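Local coordinates for protein translation initiation factor 6 (Methanocaldococcus jannaschii, PDB 1G61) that binds the 50S ribosomal subunit and prevents it from joining the 30S subunit to form the 70S initiation complex, at residues Gly142-Glu146 and Leu166-Glu171; Lys159-Pro165 and Val181-Gly187. All coordinates share one frame; numbering follows the deposited sequence.

From the N terminus, strand 138-141 leads into 142-146, the first half of contact 1. The chain then runs through strand 154-156 and turns back into 159-165, the first half of contact 2, whose end passes straight into 166-171, so contact 1 closes the loop that holds two strands of the sheet. Helix 169-179 then carries the chain to 181-187, where contact 2 closes the beta-alpha-beta unit. The segments alternate, so the two closures cross. Contact 2 joins the parallel strands, while contact 1 ties the loop after 138-141 to the start of the helix between them. They meet where V167 O takes a hydrogen bond from K186 NZ and A145 CB packs on H164.

Contact 1: Gly142-Glu146 and Leu166-Glu171; sequences GTIAE and LVEDDE
A145 and T143 meet the carboxylate of E171, and I144 and A145 the side chain of V167, where the loop after strand 138-141 reaches the N-terminal end of helix 169-179, the helix of a beta-alpha-beta unit. At T143 the link is by water: water 1 lies 2.7 Å from T143 OG1, gives a hydrogen bond to E171 OE2 and takes one from E146 N at 2.9 Å, so a single solvent molecule joins the E171 carboxylate to the T143 hydroxyl and the E146 amide. I144 brings its CG2 methyl against V167 CG2 at 3.7 Å, the two side chains meeting at a slant. This methyl stands anti to the I144 backbone N, and the buried side chain also touches V150, H164 and, further along the helix, L175. A145 follows, its methyl 4.3 Å from L166 CB and 4.1 Å from V167 CG2, with H164 also against it. Its amide makes the direct polar link. E171, with CG anti to its own backbone N (chi1 177°) and the chain extended beyond, reaches back from the first helical turn to meet it. Water on OE2 and amide on OE1 together should limit rotation of the carboxylate. The A145 N to E171 OE1 bond is 2.9 Å long and nearly straight at 171°, arriving on the syn side and 26° out of the carboxylate plane.

Contact 2: Lys159-Pro165 and Val181-Gly187; sequences KGCLTHP and VEYIGKG
C161, T163, G185 and G187 carry the firm hydrogen bonds between two parallel strands, 160-163 and 183-186, the paired strands of a beta-alpha-beta unit. G185 turns both its N and its O toward strand 160-163: its N gives to C161 O, and its O receives T163 N at 2.9 Å in the carbonyl plane. G187 N then meets T163 O at 3.0 Å, almost head-on, with a C=O...donor angle of 178°. At the other end the C161 N to Y183 O bond is weak, and water 2 bridges K159 O to E182 N. K159 and Y183 run side by side in the same direction there, with K159 CE 3.8 Å from Y183 CE1 and K159 O at the ring's edge, in its plane, 3.4 Å from Y183 CD1. Outside the backbone pairing, C161 CB packs against I184 CD1 at 3.9 Å on the face covered by helix 169-179, where L172 touches both T163 and I184. The T163 hydroxyl sits between backbone N and carbonyl carbon (chi1 73°), which lets OG1 give a hydrogen bond to H164 O while lying 3.4 Å from K186 CB. With a valine in place of T163, H164 O would probably lose this hydroxyl donor. On the opposite face, L162 CD1 comes within 3.8 Å of G187 N, while the leucine side chain also meets I221 and A224 of helix 215-225. The amine of K186 finds V167 O, and K159 NZ is hydrogen-bonded to G226 O.

Contact 1: Gly142-Glu146 and Leu166-Glu171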
loop_
_atom_site.group_PDB
_atom_site.type_symbol
_atom_site.label_atom_id
_atom_site.label_comp_id
_atom_site.label_asym_id
_atom_site.label_seq_id
_atom_site.Cartn_x
_atom_site.Cartn_y
_atom_site.Cartn_z
ATOM N N GLY A 142 7.792 -5.690 -13.245
ATOM C CA GLY A 142 7.889 -7.146 -13.029
ATOM C C GLY A 142 6.628 -7.652 -12.375
ATOM O O GLY A 142 5.590 -6.940 -12.339
ATOM N N THR A 143 6.717 -8.876 -11.871
ATOM C CA THR A 143 5.592 -9.612 -11.288
ATOM C C THR A 143 5.954 -10.074 -9.881
ATOM O O THR A 143 7.106 -9.903 -9.481
ATOM C CB THR A 143 5.238 -10.826 -12.166
ATOM O OG1 THR A 143 6.437 -11.589 -12.389
ATOM C CG2 THR A 143 4.796 -10.376 -13.558
ATOM N N ILE A 144 4.999 -10.652 -9.170
ATOM C CA ILE A 144 5.212 -11.295 -7.879
ATOM C C ILE A 144 4.576 -12.665 -7.953
ATOM O O ILE A 144 3.357 -12.715 -8.164
ATOM C CB ILE A 144 4.609 -10.479 -6.698
ATOM C CG1 ILE A 144 5.243 -9.117 -6.539
ATOM C CG2 ILE A 144 4.647 -11.316 -5.406
ATOM C CD1 ILE A 144 6.499 -9.100 -5.724
ATOM N N ALA A 145 5.393 -13.720 -7.810
ATOM C CA ALA A 145 4.873 -15.097 -7.879
ATOM C C ALA A 145 4.129 -15.235 -9.201
ATOM O O ALA A 145 3.061 -15.854 -9.223
ATOM C CB ALA A 145 4.008 -15.446 -6.693
ATOM N N GLU A 146 4.634 -14.665 -10.288
ATOM C CA GLU A 146 4.089 -14.729 -11.645
ATOM C C GLU A 146 2.868 -13.848 -11.856
ATOM O O GLU A 146 2.329 -13.801 -12.977
ATOM C CB GLU A 146 3.700 -16.166 -12.075
ATOM C CG GLU A 146 4.801 -17.193 -11.767
ATOM C CD GLU A 146 4.546 -18.537 -12.429
ATOM O OE1 GLU A 146 4.083 -19.480 -11.732
ATOM O OE2 GLU A 146 4.853 -18.620 -13.634
ATOM N N LEU A 166 4.339 -18.053 -2.664
ATOM C CA LEU A 166 4.985 -18.828 -3.725
ATOM C C LEU A 166 6.118 -18.080 -4.387
ATOM O O LEU A 166 6.637 -18.497 -5.433
ATOM C CB LEU A 166 3.968 -19.300 -4.786
ATOM C CG LEU A 166 2.937 -20.293 -4.228
ATOM C CD1 LEU A 166 1.993 -20.746 -5.328
ATOM C CD2 LEU A 166 3.634 -21.465 -3.539
ATOM N N VAL A 167 6.576 -16.991 -3.803
ATOM C CA VAL A 167 7.756 -16.285 -4.336
ATOM C C VAL A 167 9.000 -17.122 -4.104
ATOM O O VAL A 167 9.269 -17.635 -2.999
ATOM C CB VAL A 167 7.896 -14.919 -3.644
ATOM C CG1 VAL A 167 9.238 -14.289 -3.958
ATOM C CG2 VAL A 167 6.789 -13.980 -4.064
ATOM N N GLU A 168 9.795 -17.285 -5.172
ATOM C CA GLU A 168 10.994 -18.120 -5.076
ATOM C C GLU A 168 12.165 -17.289 -4.564
ATOM O O GLU A 168 12.138 -16.060 -4.647
ATOM C CB GLU A 168 11.273 -18.743 -6.463
ATOM C CG GLU A 168 10.197 -19.726 -6.879
ATOM C CD GLU A 168 10.326 -20.397 -8.209
ATOM O OE1 GLU A 168 11.444 -20.476 -8.771
ATOM O OE2 GLU A 168 9.277 -20.874 -8.728
ATOM N N ASP A 169 13.239 -17.920 -4.075
ATOM C CA ASP A 169 14.321 -17.238 -3.442
ATOM C C ASP A 169 14.972 -16.209 -4.369
ATOM O O ASP A 169 15.374 -15.155 -3.843
ATOM C CB ASP A 169 15.400 -18.225 -2.928
ATOM C CG ASP A 169 14.845 -19.203 -1.912
ATOM O OD1 ASP A 169 13.846 -18.896 -1.234
ATOM O OD2 ASP A 169 15.514 -20.275 -1.822
ATOM N N ASP A 170 15.114 -16.483 -5.656
ATOM C CA ASP A 170 15.791 -15.525 -6.525
ATOM C C ASP A 170 14.966 -14.256 -6.626
ATOM O O ASP A 170 15.544 -13.144 -6.662
ATOM C CB ASP A 170 16.071 -16.109 -7.898
ATOM C CG ASP A 170 14.859 -16.755 -8.505
ATOM O OD1 ASP A 170 13.754 -16.738 -7.922
ATOM O OD2 ASP A 170 15.041 -17.314 -9.599
ATOM N N GLU A 171 13.649 -14.372 -6.624
ATOM C CA GLU A 171 12.776 -13.197 -6.687
ATOM C C GLU A 171 12.772 -12.468 -5.360
ATOM O O GLU A 171 12.787 -11.236 -5.306
ATOM C CB GLU A 171 11.373 -13.652 -7.098
ATOM C CG GLU A 171 10.375 -12.476 -7.102
ATOM C CD GLU A 171 9.164 -12.890 -7.916
ATOM O OE1 GLU A 171 8.272 -13.573 -7.393
ATOM O OE2 GLU A 171 9.150 -12.583 -9.133
HETATM O O HOH W 1 7.176 -13.354 -10.539
#

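Contact 2: Lys159-Pro165 and Val181-Gly187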
loop_
_atom_site.group_PDB
_atom_site.type_symbol
_atom_site.label_atom_id
_atom_site.label_comp_id
_atom_site.label_asym_id
_atom_site.label_seq_id
_atom_site.Cartn_x
_atom_site.Cartn_y
_atom_site.Cartn_z
ATOM N N LYS A 159 11.184 -0.738 5.993
ATOM C CA LYS A 159 11.926 -1.663 6.855
ATOM C C LYS A 159 11.867 -3.078 6.361
ATOM O O LYS A 159 12.800 -3.867 6.571
ATOM C CB LYS A 159 11.335 -1.585 8.285
ATOM C CG LYS A 159 12.168 -2.318 9.307
ATOM C CD LYS A 159 11.645 -2.076 10.729
ATOM C CE LYS A 159 12.710 -2.457 11.763
ATOM N NZ LYS A 159 12.166 -2.231 13.134
ATOM N N GLY A 160 10.748 -3.525 5.756
ATOM C CA GLY A 160 10.656 -4.920 5.375
ATOM C C GLY A 160 9.629 -5.136 4.259
ATOM O O GLY A 160 9.025 -4.217 3.721
ATOM N N CYS A 161 9.460 -6.425 3.923
ATOM C CA CYS A 161 8.593 -6.782 2.802
ATOM C C CYS A 161 8.011 -8.178 3.060
ATOM O O CYS A 161 8.778 -9.080 3.432
ATOM C CB CYS A 161 9.439 -6.749 1.515
ATOM S SG CYS A 161 8.573 -7.307 0.036
ATOM N N LEU A 162 6.728 -8.297 2.867
ATOM C CA LEU A 162 6.050 -9.597 2.935
ATOM C C LEU A 162 5.465 -9.945 1.572
ATOM O O LEU A 162 4.729 -9.112 1.027
ATOM C CB LEU A 162 4.952 -9.588 4.001
ATOM C CG LEU A 162 4.083 -10.847 4.095
ATOM C CD1 LEU A 162 4.863 -11.953 4.827
ATOM C CD2 LEU A 162 2.756 -10.545 4.789
ATOM N N THR A 163 5.768 -11.125 1.035
ATOM C CA THR A 163 5.221 -11.482 -0.265
ATOM C C THR A 163 4.251 -12.656 -0.182
ATOM O O THR A 163 4.269 -13.406 0.792
ATOM C CB THR A 163 6.321 -11.855 -1.284
ATOM O OG1 THR A 163 6.867 -13.143 -0.940
ATOM C CG2 THR A 163 7.465 -10.849 -1.232
ATOM N N HIS A 164 3.501 -12.846 -1.255
ATOM C CA HIS A 164 2.831 -14.080 -1.604
ATOM C C HIS A 164 3.712 -15.283 -1.281
ATOM O O HIS A 164 4.935 -15.267 -1.521
ATOM C CB HIS A 164 2.603 -14.001 -3.137
ATOM C CG HIS A 164 1.750 -15.084 -3.714
ATOM N ND1 HIS A 164 2.081 -16.427 -3.737
ATOM C CD2 HIS A 164 0.529 -14.966 -4.295
ATOM C CE1 HIS A 164 1.079 -17.086 -4.343
ATOM N NE2 HIS A 164 0.132 -16.220 -4.686
ATOM N N PRO A 165 3.098 -16.341 -0.745
ATOM C CA PRO A 165 3.895 -17.500 -0.280
ATOM C C PRO A 165 4.650 -18.218 -1.385
ATOM O O PRO A 165 5.581 -19.008 -1.036
ATOM C CB PRO A 165 2.834 -18.400 0.377
ATOM C CG PRO A 165 1.551 -17.995 -0.193
ATOM C CD PRO A 165 1.647 -16.527 -0.528
ATOM N N VAL A 181 15.583 -3.262 1.753
ATOM C CA VAL A 181 15.099 -3.643 3.091
ATOM C C VAL A 181 15.969 -4.739 3.699
ATOM O O VAL A 181 16.547 -5.564 2.986
ATOM C CB VAL A 181 13.632 -4.107 3.080
ATOM C CG1 VAL A 181 12.765 -2.895 2.762
ATOM C CG2 VAL A 181 13.359 -5.205 2.065
ATOM N N GLU A 182 16.060 -4.761 5.027
ATOM C CA GLU A 182 16.903 -5.788 5.661
ATOM C C GLU A 182 16.033 -6.961 6.067
ATOM O O GLU A 182 16.564 -8.045 6.344
ATOM C CB GLU A 182 17.658 -5.287 6.877
ATOM C CG GLU A 182 18.625 -4.146 6.641
ATOM C CD GLU A 182 19.784 -4.407 5.707
ATOM O OE1 GLU A 182 20.182 -5.560 5.415
ATOM O OE2 GLU A 182 20.346 -3.402 5.220
ATOM N N TYR A 183 14.704 -6.807 6.103
ATOM C CA TYR A 183 13.767 -7.861 6.499
ATOM C C TYR A 183 12.937 -8.230 5.305
ATOM O O TYR A 183 12.441 -7.350 4.588
ATOM C CB TYR A 183 12.839 -7.350 7.618
ATOM C CG TYR A 183 13.579 -6.986 8.908
ATOM C CD1 TYR A 183 14.031 -5.704 9.177
ATOM C CD2 TYR A 183 13.822 -7.969 9.858
ATOM C CE1 TYR A 183 14.698 -5.399 10.343
ATOM C CE2 TYR A 183 14.483 -7.696 11.037
ATOM C CZ TYR A 183 14.918 -6.403 11.269
ATOM O OH TYR A 183 15.565 -6.167 12.436
ATOM N N ILE A 184 12.745 -9.533 5.050
ATOM C CA ILE A 184 11.809 -9.948 4.030
ATOM C C ILE A 184 11.351 -11.365 4.356
ATOM O O ILE A 184 12.055 -12.186 4.937
ATOM C CB ILE A 184 12.456 -9.903 2.637
ATOM C CG1 ILE A 184 11.420 -10.121 1.528
ATOM C CG2 ILE A 184 13.620 -10.890 2.521
ATOM C CD1 ILE A 184 11.865 -9.500 0.211
ATOM N N GLY A 185 10.105 -11.653 3.943
ATOM C CA GLY A 185 9.576 -13.031 4.084
ATOM C C GLY A 185 8.361 -13.219 3.215
ATOM O O GLY A 185 7.950 -12.300 2.496
ATOM N N LYS A 186 7.819 -14.420 3.329
ATOM C CA LYS A 186 6.663 -14.776 2.523
ATOM C C LYS A 186 5.629 -15.467 3.373
ATOM O O LYS A 186 5.978 -16.206 4.297
ATOM C CB LYS A 186 7.062 -15.632 1.333
ATOM C CG LYS A 186 7.811 -16.915 1.559
ATOM C CD LYS A 186 8.311 -17.522 0.256
ATOM C CE LYS A 186 8.139 -19.018 0.139
ATOM N NZ LYS A 186 8.389 -19.632 -1.225
ATOM N N GLY A 187 4.360 -15.303 3.067
ATOM C CA GLY A 187 3.329 -15.932 3.911
ATOM C C GLY A 187 1.936 -15.502 3.433
ATOM O O GLY A 187 1.758 -14.873 2.393
HETATM O O HOH W 2 15.268 -2.879 6.756
#